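PDB 5MRU: tetracycline Repressor, class A from Pseudomonas sp., which represses the tetracycline resistance gene by binding its operator DNA through a helix-turn-helix, an affinity that tetracycline binding lowers. Local coordinates for residues Val20-Leu25 against Gly96-Ala101; Ser85-Leu90 against Gly143-Glu148; Arg76-Gly81 against Leu117-Glu122. One frame throughout, in Å; residues are numbered along the deposited sequence.

Interaction 1 of 3, residues Val20-Leu25 against Gly96-Ala101; sequences VGVDGL and GARIHA. With MG (magnesium ion), chain C; TDC (5a,6-anhydrotetracycline), chain B.
Asp23 of the DNA-binding domain and Arg98 of the ligand-binding domain meet in a salt bridge, at the point where helix 7-24 of the TetR fold comes up against the short helix 96-100. Both terminal nitrogens of Arg98 converge on one carboxylate oxygen. Arg98 NH2 reaches Asp23 OD1 at 2.7 Å. Arg98 NH1 reaches the same Asp23 OD1 at 2.9 Å. OD1 lies in the guanidinium plane, while the carboxylate is turned 62° from it. A bend at chi3 (136°) turns the otherwise extended Arg98 chain into this position. Asp23 and Arg98 of the second subunit add long, weak ion pairs, and the two Arg98 NH1 groups, like charges, come close across the dimer.

The apolar part belongs to Val22. Its CB and CG1 lie over one face of the Arg98 guanidinium, while CG2 packs against CG1 and CD1 of Ile99. Leu17 and Leu52 also touch Val22, and Leu17 touches Ile99.

Metal coordination follows on the next residue. His100, in the drug pocket, joins the magnesium ion to helix 96-100, a link consistent with passing drug binding on to the DNA-binding domain. His100 NE2 binds the magnesium ion at 2.3 Å, beside TDC O11, TDC O12 and two waters.

Interaction 2 of 3, residues Ser85-Leu90 against Gly143-Glu148; sequences SFRQAL and GAVLEE. With TDC (5a,6-anhydrotetracycline), chain B.
Arg87 NH2 reaches Glu148 OE1 at 3.2 Å in a salt bridge whose hydrogen bond is weak, bent to 132° at the proton. The two side chains cross at about a right angle, yet their guanidinium and carboxylate planes are only 32° apart. Arg87, extended from CG to NE, and Glu148, extended beyond CG, bridge the helices. Asp184 makes a further, long and weak ion pair with the same Arg87 nitrogen, so the guanidinium probably feels two negative charges.

Beneath the bridge the contact is apolar. Val145 points at helix 85-90 and divides its methyls: CG2 lies 3.8 Å from CG of Arg87, and CG1 lies 4.0 Å from CB of Leu90. The two segments belong to helices 75-91 and 127-153 of the all-helical ligand-binding domain and run roughly parallel, their axes 10.1 Å apart at an angle of 31°. Helix 127-153 also meets the second subunit, where Glu147 OE1 accepts a hydrogen bond from the backbone N of Gly102 of that subunit.

Phe86 serves the drug pocket from the same helix as Arg87. TDC O1C sits over the centre of one ring face, and Leu90 CD1 lies over the opposite face, nearer the rim. C43, one of the drug's two N-methyl carbons, comes within 3.3 Å of Phe86 CD2.

Interaction 3 of 3, residues Arg76-Gly81 against Leu117-Glu122; sequences RSFLTG and LRFLCE
Phe78 and Phe119 both carry CG anti to the backbone N (chi1 164° and 178°), which sends each ring out from its own helix and past the other in opposite directions. Leu79 and Leu120 take the other course, with CG anti to the carbonyl carbon, and their branched ends meet beside the rings.

The aromatic pair is an offset edge-to-face stack. The edge of Phe119 is directed at the face of Phe78, with ring centroids 5.6 Å apart and planes 70° from each other. Phe119 CE2 also approaches Phe78 CB, at 3.9 Å. One methyl of Leu120 serves two partners: CD2 packs on Leu79 CD2 at 3.9 Å and lies at the edge of the Phe78 ring, 4.2 Å from Phe78 CD2.

These side chains join helices 75-91 and 107-123 of the ligand-binding domain, which run roughly antiparallel here, with local axes 11.4 Å apart. Helix 127-153 completes the packing through Leu134, which touches both leucines. Pro69 and Asp73 adjoin Phe78, whose side chain is about 6 Å from the bound drug at the nearest atoms and about 4 Å from that of the pocket residue Asn82.

No hydrogen bond or salt bridge crosses between the segments. Their cohesion therefore rests on van der Waals contact and the hydrophobic effect, to which the edge-to-face rings probably add a modest electrostatic attraction.

How the interactions relate
Two of the three contacts hold drug-pocket residues, and the third lies close to the drug. Interactions 1 and 2, with centres about 13 Å apart, touch directly: Ala97 CB packs on Val145 CG1 at 3.6 Å, and the His100 and Phe86 rings meet edge-to-face. Both reach 5a,6-anhydrotetracycline, the first through His100 and the magnesium ion, the second through Phe86, and both border the second subunit. Interaction 3, its centre about 19 Å from that of interaction 2, has Phe78 about 14 Å from the magnesium ion, nearest side-chain atom. Interactions 1 and 3 lie on opposite sides of the chain's centre, about 29 Å between centres. Helix 75-91 carries both 76-81 and 85-90, and its Leu90 touches His100.

Interaction 1 of 3, residues Val20-Leu25 against Gly96-Ala101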
loop_
_atom_site.group_PDB
_atom_site.type_symbol
_atom_site.label_atom_id
_atom_site.label_comp_id
_atom_site.label_asym_id
_atom_site.label_seq_id
_atom_site.Cartn_x
_atom_site.Cartn_y
_atom_site.Cartn_z
ATOM N N VAL A 20 -6.182 -11.663 -16.101
ATOM C CA VAL A 20 -4.764 -12.053 -15.989
ATOM C C VAL A 20 -3.955 -11.209 -15.000
ATOM O O VAL A 20 -2.778 -11.403 -14.849
ATOM C CB VAL A 20 -4.076 -12.044 -17.404
ATOM C CG1 VAL A 20 -4.904 -12.804 -18.432
ATOM C CG2 VAL A 20 -3.875 -10.635 -17.919
ATOM N N GLY A 21 -4.578 -10.286 -14.279
ATOM C CA GLY A 21 -3.838 -9.336 -13.439
ATOM C C GLY A 21 -2.792 -8.523 -14.210
ATOM O O GLY A 21 -2.548 -8.716 -15.434
ATOM N N VAL A 22 -2.134 -7.646 -13.466
ATOM C CA VAL A 22 -1.071 -6.813 -14.024
ATOM C C VAL A 22 0.090 -7.594 -14.636
ATOM O O VAL A 22 0.542 -7.230 -15.687
ATOM C CB VAL A 22 -0.454 -5.860 -12.964
ATOM C CG1 VAL A 22 0.741 -5.139 -13.579
ATOM C CG2 VAL A 22 -1.441 -4.818 -12.557
ATOM N N ASP A 23 0.559 -8.639 -13.976
ATOM C CA ASP A 23 1.747 -9.404 -14.411
ATOM C C ASP A 23 1.556 -10.031 -15.786
ATOM O O ASP A 23 2.487 -10.067 -16.579
ATOM C CB ASP A 23 2.123 -10.526 -13.410
ATOM C CG ASP A 23 2.333 -10.028 -11.970
ATOM O OD1 ASP A 23 2.396 -8.819 -11.696
ATOM O OD2 ASP A 23 2.415 -10.861 -11.065
ATOM N N GLY A 24 0.355 -10.520 -16.078
ATOM C CA GLY A 24 0.047 -11.114 -17.391
ATOM C C GLY A 24 -0.485 -10.131 -18.423
ATOM O O GLY A 24 -0.648 -10.480 -19.580
ATOM N N LEU A 25 -0.766 -8.907 -18.036
ATOM C CA LEU A 25 -1.296 -7.929 -18.990
ATOM C C LEU A 25 -0.184 -7.321 -19.842
ATOM O O LEU A 25 0.706 -6.668 -19.329
ATOM C CB LEU A 25 -1.997 -6.811 -18.249
ATOM C CG LEU A 25 -2.398 -5.580 -19.063
ATOM C CD1 LEU A 25 -3.564 -5.931 -19.944
ATOM C CD2 LEU A 25 -2.782 -4.396 -18.180
ATOM N N GLY A 96 -6.022 -3.335 -8.569
ATOM C CA GLY A 96 -6.345 -1.935 -8.642
ATOM C C GLY A 96 -5.346 -1.118 -7.879
ATOM O O GLY A 96 -4.939 -0.054 -8.349
ATOM N N ALA A 97 -4.958 -1.576 -6.693
ATOM C CA ALA A 97 -4.174 -0.699 -5.811
ATOM C C ALA A 97 -2.742 -0.616 -6.286
ATOM O O ALA A 97 -2.102 0.412 -6.166
ATOM C CB ALA A 97 -4.212 -1.202 -4.376
ATOM N N ARG A 98 -2.262 -1.721 -6.818
ATOM C CA ARG A 98 -0.914 -1.879 -7.212
ATOM C C ARG A 98 -0.706 -0.985 -8.385
ATOM O O ARG A 98 0.298 -0.308 -8.502
ATOM C CB ARG A 98 -0.688 -3.314 -7.639
ATOM C CG ARG A 98 0.758 -3.671 -7.649
ATOM C CD ARG A 98 0.956 -5.091 -8.125
ATOM N NE ARG A 98 2.059 -5.157 -9.078
ATOM C CZ ARG A 98 2.187 -6.133 -9.953
ATOM N NH1 ARG A 98 3.200 -6.143 -10.801
ATOM N NH2 ARG A 98 1.300 -7.110 -9.975
ATOM N N ILE A 99 -1.690 -0.973 -9.270
ATOM C CA ILE A 99 -1.606 -0.166 -10.466
ATOM C C ILE A 99 -1.486 1.303 -10.164
ATOM O O ILE A 99 -0.713 2.002 -10.796
ATOM C CB ILE A 99 -2.788 -0.492 -11.379
ATOM C CG1 ILE A 99 -2.489 -1.824 -12.041
ATOM C CG2 ILE A 99 -2.993 0.572 -12.438
ATOM C CD1 ILE A 99 -3.558 -2.279 -12.996
ATOM N N HIS A 100 -2.205 1.738 -9.143
ATOM C CA HIS A 100 -2.309 3.157 -8.771
ATOM C C HIS A 100 -1.051 3.697 -8.170
ATOM O O HIS A 100 -0.781 4.893 -8.227
ATOM C CB HIS A 100 -3.399 3.338 -7.741
ATOM C CG HIS A 100 -3.532 4.733 -7.292
ATOM N ND1 HIS A 100 -4.351 5.632 -7.930
ATOM C CD2 HIS A 100 -2.901 5.423 -6.318
ATOM C CE1 HIS A 100 -4.247 6.814 -7.351
ATOM N NE2 HIS A 100 -3.348 6.723 -6.387
ATOM N N ALA A 101 -0.295 2.801 -7.552
ATOM C CA ALA A 101 0.908 3.190 -6.830
ATOM C C ALA A 101 1.880 3.888 -7.743
ATOM O O ALA A 101 2.117 3.445 -8.865
ATOM C CB ALA A 101 1.562 1.964 -6.227
HETATM MG MG MG C . -2.163 8.598 -6.896
HETATM O O12 TDC B . -3.971 9.215 -5.402
HETATM C C12 TDC B . -4.377 10.333 -4.978
HETATM C C1B TDC B . -3.433 11.464 -4.831
HETATM C C11 TDC B . -2.115 11.294 -5.228
HETATM O O11 TDC B . -1.675 10.082 -5.738
HETATM C C1A TDC B . -1.204 12.329 -5.116
HETATM C C10 TDC B . 0.114 12.147 -5.512
HETATM O O10 TDC B . 0.589 10.948 -6.021
HETATM C C9 TDC B . 1.065 13.259 -5.394
HETATM C C8 TDC B . 0.615 14.463 -4.894
HETATM C C7 TDC B . -0.709 14.600 -4.511
HETATM C C61 TDC B . -1.627 13.558 -4.608
HETATM C C6 TDC B . -2.975 13.724 -4.209
HETATM C C62 TDC B . -3.514 15.008 -3.652
HETATM C C51 TDC B . -3.883 12.678 -4.327
HETATM C C5 TDC B . -5.322 12.861 -3.879
HETATM C C1C TDC B . -5.826 10.592 -4.677
HETATM C C1 TDC B . -6.487 11.340 -5.839
HETATM O O1 TDC B . -5.851 11.544 -6.870
HETATM O O1C TDC B . -6.518 9.413 -4.345
HETATM C C41 TDC B . -5.978 11.522 -3.513
HETATM C C4 TDC B . -7.464 11.753 -3.088
HETATM N N4 TDC B . -8.042 10.959 -1.939
HETATM C C43 TDC B . -7.588 9.543 -1.847
HETATM C C42 TDC B . -7.613 11.669 -0.684
HETATM C C3 TDC B . -8.398 11.812 -4.306
HETATM O O3 TDC B . -9.568 12.074 -4.063
HETATM C C2 TDC B . -7.881 11.693 -5.650
HETATM C C21 TDC B . -8.765 11.885 -6.812
HETATM O O21 TDC B . -9.941 12.244 -6.651
HETATM N N21 TDC B . -8.297 11.802 -8.076
HETATM O O HOH W 1 -3.850 9.793 -8.207
HETATM O O HOH W 2 -0.330 7.900 -6.308
#

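Interaction 2 of 3, residues Ser85-Leu90 against Gly143-Glu148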
loop_
_atom_site.group_PDB
_atom_site.type_symbol
_atom_site.label_atom_id
_atom_site.label_comp_id
_atom_site.label_asym_id
_atom_site.label_seq_id
_atom_site.Cartn_x
_atom_site.Cartn_y
_atom_site.Cartn_z
ATOM N N SER A 85 -14.788 6.115 -1.245
ATOM C CA SER A 85 -15.044 6.106 -2.679
ATOM C C SER A 85 -13.801 5.766 -3.499
ATOM O O SER A 85 -13.881 5.060 -4.493
ATOM C CB SER A 85 -15.542 7.458 -3.070
ATOM O OG SER A 85 -15.966 7.416 -4.385
ATOM N N PHE A 86 -12.655 6.311 -3.089
ATOM C CA PHE A 86 -11.366 5.967 -3.665
ATOM C C PHE A 86 -11.199 4.451 -3.581
ATOM O O PHE A 86 -11.106 3.775 -4.599
ATOM C CB PHE A 86 -10.258 6.702 -2.906
ATOM C CG PHE A 86 -8.845 6.444 -3.424
ATOM C CD1 PHE A 86 -8.563 6.437 -4.767
ATOM C CD2 PHE A 86 -7.797 6.282 -2.537
ATOM C CE1 PHE A 86 -7.284 6.241 -5.237
ATOM C CE2 PHE A 86 -6.502 6.074 -2.993
ATOM C CZ PHE A 86 -6.245 6.054 -4.358
ATOM N N ARG A 87 -11.266 3.935 -2.359
ATOM C CA ARG A 87 -11.088 2.516 -2.061
ATOM C C ARG A 87 -11.890 1.618 -2.938
ATOM O O ARG A 87 -11.391 0.635 -3.410
ATOM C CB ARG A 87 -11.501 2.225 -0.622
ATOM C CG ARG A 87 -11.539 0.756 -0.313
ATOM C CD ARG A 87 -11.396 0.503 1.174
ATOM N NE ARG A 87 -11.441 -0.932 1.549
ATOM C CZ ARG A 87 -12.545 -1.619 1.860
ATOM N NH1 ARG A 87 -13.718 -1.035 1.810
ATOM N NH2 ARG A 87 -12.476 -2.897 2.213
ATOM N N GLN A 88 -13.152 1.934 -3.122
ATOM C CA GLN A 88 -14.017 1.118 -4.007
ATOM C C GLN A 88 -13.581 1.172 -5.478
ATOM O O GLN A 88 -13.716 0.176 -6.213
ATOM C CB GLN A 88 -15.493 1.520 -3.863
ATOM C CG GLN A 88 -16.084 1.175 -2.493
ATOM C CD GLN A 88 -15.971 -0.315 -2.153
ATOM O OE1 GLN A 88 -15.802 -0.688 -0.982
ATOM N NE2 GLN A 88 -16.033 -1.174 -3.181
ATOM N N ALA A 89 -13.027 2.312 -5.907
ATOM C CA ALA A 89 -12.475 2.411 -7.260
ATOM C C ALA A 89 -11.301 1.444 -7.418
ATOM O O ALA A 89 -11.149 0.790 -8.434
ATOM C CB ALA A 89 -12.042 3.840 -7.521
ATOM N N LEU A 90 -10.467 1.363 -6.388
ATOM C CA LEU A 90 -9.332 0.454 -6.376
ATOM C C LEU A 90 -9.740 -1.020 -6.355
ATOM O O LEU A 90 -9.114 -1.827 -7.061
ATOM C CB LEU A 90 -8.432 0.751 -5.181
ATOM C CG LEU A 90 -7.775 2.116 -5.177
ATOM C CD1 LEU A 90 -6.722 2.268 -4.089
ATOM C CD2 LEU A 90 -7.137 2.391 -6.526
ATOM N N GLY A 143 -2.541 1.092 0.790
ATOM C CA GLY A 143 -1.999 0.062 1.663
ATOM C C GLY A 143 -3.083 -0.956 1.971
ATOM O O GLY A 143 -2.902 -2.153 1.693
ATOM N N ALA A 144 -4.228 -0.480 2.495
ATOM C CA ALA A 144 -5.282 -1.405 2.933
ATOM C C ALA A 144 -5.747 -2.292 1.761
ATOM O O ALA A 144 -5.835 -3.514 1.897
ATOM C CB ALA A 144 -6.449 -0.668 3.515
ATOM N N VAL A 145 -5.955 -1.687 0.601
ATOM C CA VAL A 145 -6.481 -2.424 -0.516
ATOM C C VAL A 145 -5.431 -3.392 -1.004
ATOM O O VAL A 145 -5.742 -4.560 -1.245
ATOM C CB VAL A 145 -6.913 -1.502 -1.649
ATOM C CG1 VAL A 145 -7.267 -2.302 -2.890
ATOM C CG2 VAL A 145 -8.087 -0.641 -1.193
ATOM N N LEU A 146 -4.186 -2.930 -1.127
ATOM C CA LEU A 146 -3.129 -3.825 -1.563
ATOM C C LEU A 146 -3.124 -5.093 -0.727
ATOM O O LEU A 146 -2.990 -6.166 -1.261
ATOM C CB LEU A 146 -1.764 -3.162 -1.453
ATOM C CG LEU A 146 -0.580 -3.893 -2.088
ATOM C CD1 LEU A 146 -0.608 -3.755 -3.589
ATOM C CD2 LEU A 146 0.700 -3.297 -1.546
ATOM N N GLU A 147 -3.264 -4.975 0.580
ATOM C CA GLU A 147 -3.188 -6.140 1.453
ATOM C C GLU A 147 -4.417 -6.977 1.253
ATOM O O GLU A 147 -4.328 -8.198 1.141
ATOM C CB GLU A 147 -2.998 -5.752 2.900
ATOM C CG GLU A 147 -1.670 -5.044 3.177
ATOM C CD GLU A 147 -0.698 -5.937 3.909
ATOM O OE1 GLU A 147 -0.857 -7.169 3.782
ATOM O OE2 GLU A 147 0.201 -5.419 4.611
ATOM N N GLU A 148 -5.564 -6.343 1.113
ATOM C CA GLU A 148 -6.754 -7.121 0.802
ATOM C C GLU A 148 -6.642 -7.897 -0.526
ATOM O O GLU A 148 -7.039 -9.043 -0.605
ATOM C CB GLU A 148 -8.002 -6.217 0.789
ATOM C CG GLU A 148 -9.246 -6.976 0.316
ATOM C CD GLU A 148 -10.556 -6.238 0.478
ATOM O OE1 GLU A 148 -10.565 -5.023 0.819
ATOM O OE2 GLU A 148 -11.578 -6.945 0.252
HETATM O O12 TDC B . -3.971 9.215 -5.402
HETATM C C12 TDC B . -4.377 10.333 -4.978
HETATM C C1B TDC B . -3.433 11.464 -4.831
HETATM C C11 TDC B . -2.115 11.294 -5.228
HETATM O O11 TDC B . -1.675 10.082 -5.738
HETATM C C1A TDC B . -1.204 12.329 -5.116
HETATM C C10 TDC B . 0.114 12.147 -5.512
HETATM O O10 TDC B . 0.589 10.948 -6.021
HETATM C C9 TDC B . 1.065 13.259 -5.394
HETATM C C8 TDC B . 0.615 14.463 -4.894
HETATM C C7 TDC B . -0.709 14.600 -4.511
HETATM C C61 TDC B . -1.627 13.558 -4.608
HETATM C C6 TDC B . -2.975 13.724 -4.209
HETATM C C62 TDC B . -3.514 15.008 -3.652
HETATM C C51 TDC B . -3.883 12.678 -4.327
HETATM C C5 TDC B . -5.322 12.861 -3.879
HETATM C C1C TDC B . -5.826 10.592 -4.677
HETATM C C1 TDC B . -6.487 11.340 -5.839
HETATM O O1 TDC B . -5.851 11.544 -6.870
HETATM O O1C TDC B . -6.518 9.413 -4.345
HETATM C C41 TDC B . -5.978 11.522 -3.513
HETATM C C4 TDC B . -7.464 11.753 -3.088
HETATM N N4 TDC B . -8.042 10.959 -1.939
HETATM C C43 TDC B . -7.588 9.543 -1.847
HETATM C C42 TDC B . -7.613 11.669 -0.684
HETATM C C3 TDC B . -8.398 11.812 -4.306
HETATM O O3 TDC B . -9.568 12.074 -4.063
HETATM C C2 TDC B . -7.881 11.693 -5.650
HETATM C C21 TDC B . -8.765 11.885 -6.812
HETATM O O21 TDC B . -9.941 12.244 -6.651
HETATM N N21 TDC B . -8.297 11.802 -8.076
#

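Interaction 3 of 3, residues Arg76-Gly81 against Leu117-Glu122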
loop_
_atom_site.group_PDB
_atom_site.type_symbol
_atom_site.label_atom_id
_atom_site.label_comp_id
_atom_site.label_asym_id
_atom_site.label_seq_id
_atom_site.Cartn_x
_atom_site.Cartn_y
_atom_site.Cartn_z
ATOM N N ARG A 76 -15.294 16.228 7.591
ATOM C CA ARG A 76 -15.319 14.815 7.982
ATOM C C ARG A 76 -15.998 13.981 6.919
ATOM O O ARG A 76 -15.424 13.021 6.438
ATOM C CB ARG A 76 -16.067 14.598 9.300
ATOM C CG ARG A 76 -15.202 14.674 10.546
ATOM C CD ARG A 76 -16.068 14.632 11.799
ATOM N NE ARG A 76 -15.389 15.224 12.949
ATOM C CZ ARG A 76 -14.442 14.625 13.672
ATOM N NH1 ARG A 76 -14.049 13.389 13.364
ATOM N NH2 ARG A 76 -13.882 15.268 14.707
ATOM N N SER A 77 -17.232 14.355 6.574
ATOM C CA SER A 77 -18.048 13.575 5.649
ATOM C C SER A 77 -17.411 13.482 4.268
ATOM O O SER A 77 -17.567 12.466 3.608
ATOM C CB SER A 77 -19.438 14.171 5.525
ATOM O OG SER A 77 -19.390 15.344 4.745
ATOM N N PHE A 78 -16.693 14.525 3.844
ATOM C CA PHE A 78 -15.962 14.505 2.568
ATOM C C PHE A 78 -14.751 13.560 2.560
ATOM O O PHE A 78 -14.612 12.728 1.662
ATOM C CB PHE A 78 -15.480 15.904 2.179
ATOM C CG PHE A 78 -14.436 15.884 1.109
ATOM C CD1 PHE A 78 -14.761 15.494 -0.178
ATOM C CD2 PHE A 78 -13.115 16.188 1.393
ATOM C CE1 PHE A 78 -13.789 15.412 -1.171
ATOM C CE2 PHE A 78 -12.139 16.114 0.402
ATOM C CZ PHE A 78 -12.477 15.723 -0.885
ATOM N N LEU A 79 -13.850 13.720 3.526
ATOM C CA LEU A 79 -12.678 12.847 3.615
ATOM C C LEU A 79 -13.045 11.389 3.802
ATOM O O LEU A 79 -12.358 10.499 3.257
ATOM C CB LEU A 79 -11.772 13.234 4.774
ATOM C CG LEU A 79 -11.082 14.583 4.663
ATOM C CD1 LEU A 79 -10.427 14.944 5.998
ATOM C CD2 LEU A 79 -10.082 14.663 3.530
ATOM N N THR A 80 -14.092 11.149 4.597
ATOM C CA THR A 80 -14.581 9.799 4.862
ATOM C C THR A 80 -15.113 9.207 3.587
ATOM O O THR A 80 -14.624 8.171 3.112
ATOM C CB THR A 80 -15.713 9.785 5.890
ATOM O OG1 THR A 80 -15.185 10.030 7.206
ATOM C CG2 THR A 80 -16.405 8.447 5.873
ATOM N N GLY A 81 -16.103 9.887 3.031
ATOM C CA GLY A 81 -16.703 9.476 1.789
ATOM C C GLY A 81 -15.673 9.318 0.692
ATOM O O GLY A 81 -15.636 8.291 -0.007
ATOM N N LEU A 117 -8.547 20.545 -1.907
ATOM C CA LEU A 117 -7.849 21.505 -1.038
ATOM C C LEU A 117 -8.644 22.768 -0.632
ATOM O O LEU A 117 -8.936 22.969 0.556
ATOM C CB LEU A 117 -6.548 21.929 -1.720
ATOM C CG LEU A 117 -5.275 21.269 -1.194
ATOM C CD1 LEU A 117 -4.483 20.621 -2.324
ATOM C CD2 LEU A 117 -4.460 22.317 -0.425
ATOM N N ARG A 118 -8.985 23.598 -1.623
ATOM C CA ARG A 118 -9.657 24.888 -1.392
ATOM C C ARG A 118 -10.938 24.712 -0.590
ATOM O O ARG A 118 -11.489 25.692 -0.089
ATOM C CB ARG A 118 -9.961 25.607 -2.715
ATOM N N PHE A 119 -11.414 23.471 -0.500
ATOM C CA PHE A 119 -12.465 23.101 0.434
ATOM C C PHE A 119 -11.912 22.898 1.847
ATOM O O PHE A 119 -12.463 23.427 2.801
ATOM C CB PHE A 119 -13.170 21.829 -0.052
ATOM C CG PHE A 119 -14.237 21.336 0.879
ATOM C CD1 PHE A 119 -15.470 21.960 0.932
ATOM C CD2 PHE A 119 -14.008 20.250 1.696
ATOM C CE1 PHE A 119 -16.461 21.508 1.786
ATOM C CE2 PHE A 119 -14.990 19.791 2.552
ATOM C CZ PHE A 119 -16.220 20.422 2.601
ATOM N N LEU A 120 -10.840 22.121 1.992
ATOM C CA LEU A 120 -10.327 21.817 3.324
ATOM C C LEU A 120 -9.738 23.060 3.980
ATOM O O LEU A 120 -9.942 23.306 5.181
ATOM C CB LEU A 120 -9.298 20.710 3.263
ATOM C CG LEU A 120 -9.802 19.330 2.760
ATOM C CD1 LEU A 120 -8.650 18.506 2.212
ATOM C CD2 LEU A 120 -10.545 18.523 3.819
ATOM N N CYS A 121 -9.032 23.869 3.198
ATOM C CA CYS A 121 -8.594 25.176 3.687
ATOM C C CYS A 121 -9.792 26.017 4.090
ATOM O O CYS A 121 -9.814 26.589 5.174
ATOM C CB CYS A 121 -7.747 25.886 2.639
ATOM S SG CYS A 121 -6.224 24.973 2.309
ATOM N N GLU A 122 -10.801 26.063 3.228
ATOM C CA GLU A 122 -12.071 26.704 3.561
ATOM C C GLU A 122 -12.531 26.311 4.961
ATOM O O GLU A 122 -13.013 27.149 5.715
ATOM C CB GLU A 122 -13.167 26.309 2.555
ATOM C CG GLU A 122 -14.041 27.466 2.107
ATOM C CD GLU A 122 -13.272 28.483 1.291
ATOM O OE1 GLU A 122 -12.421 28.048 0.467
ATOM O OE2 GLU A 122 -13.524 29.702 1.483
#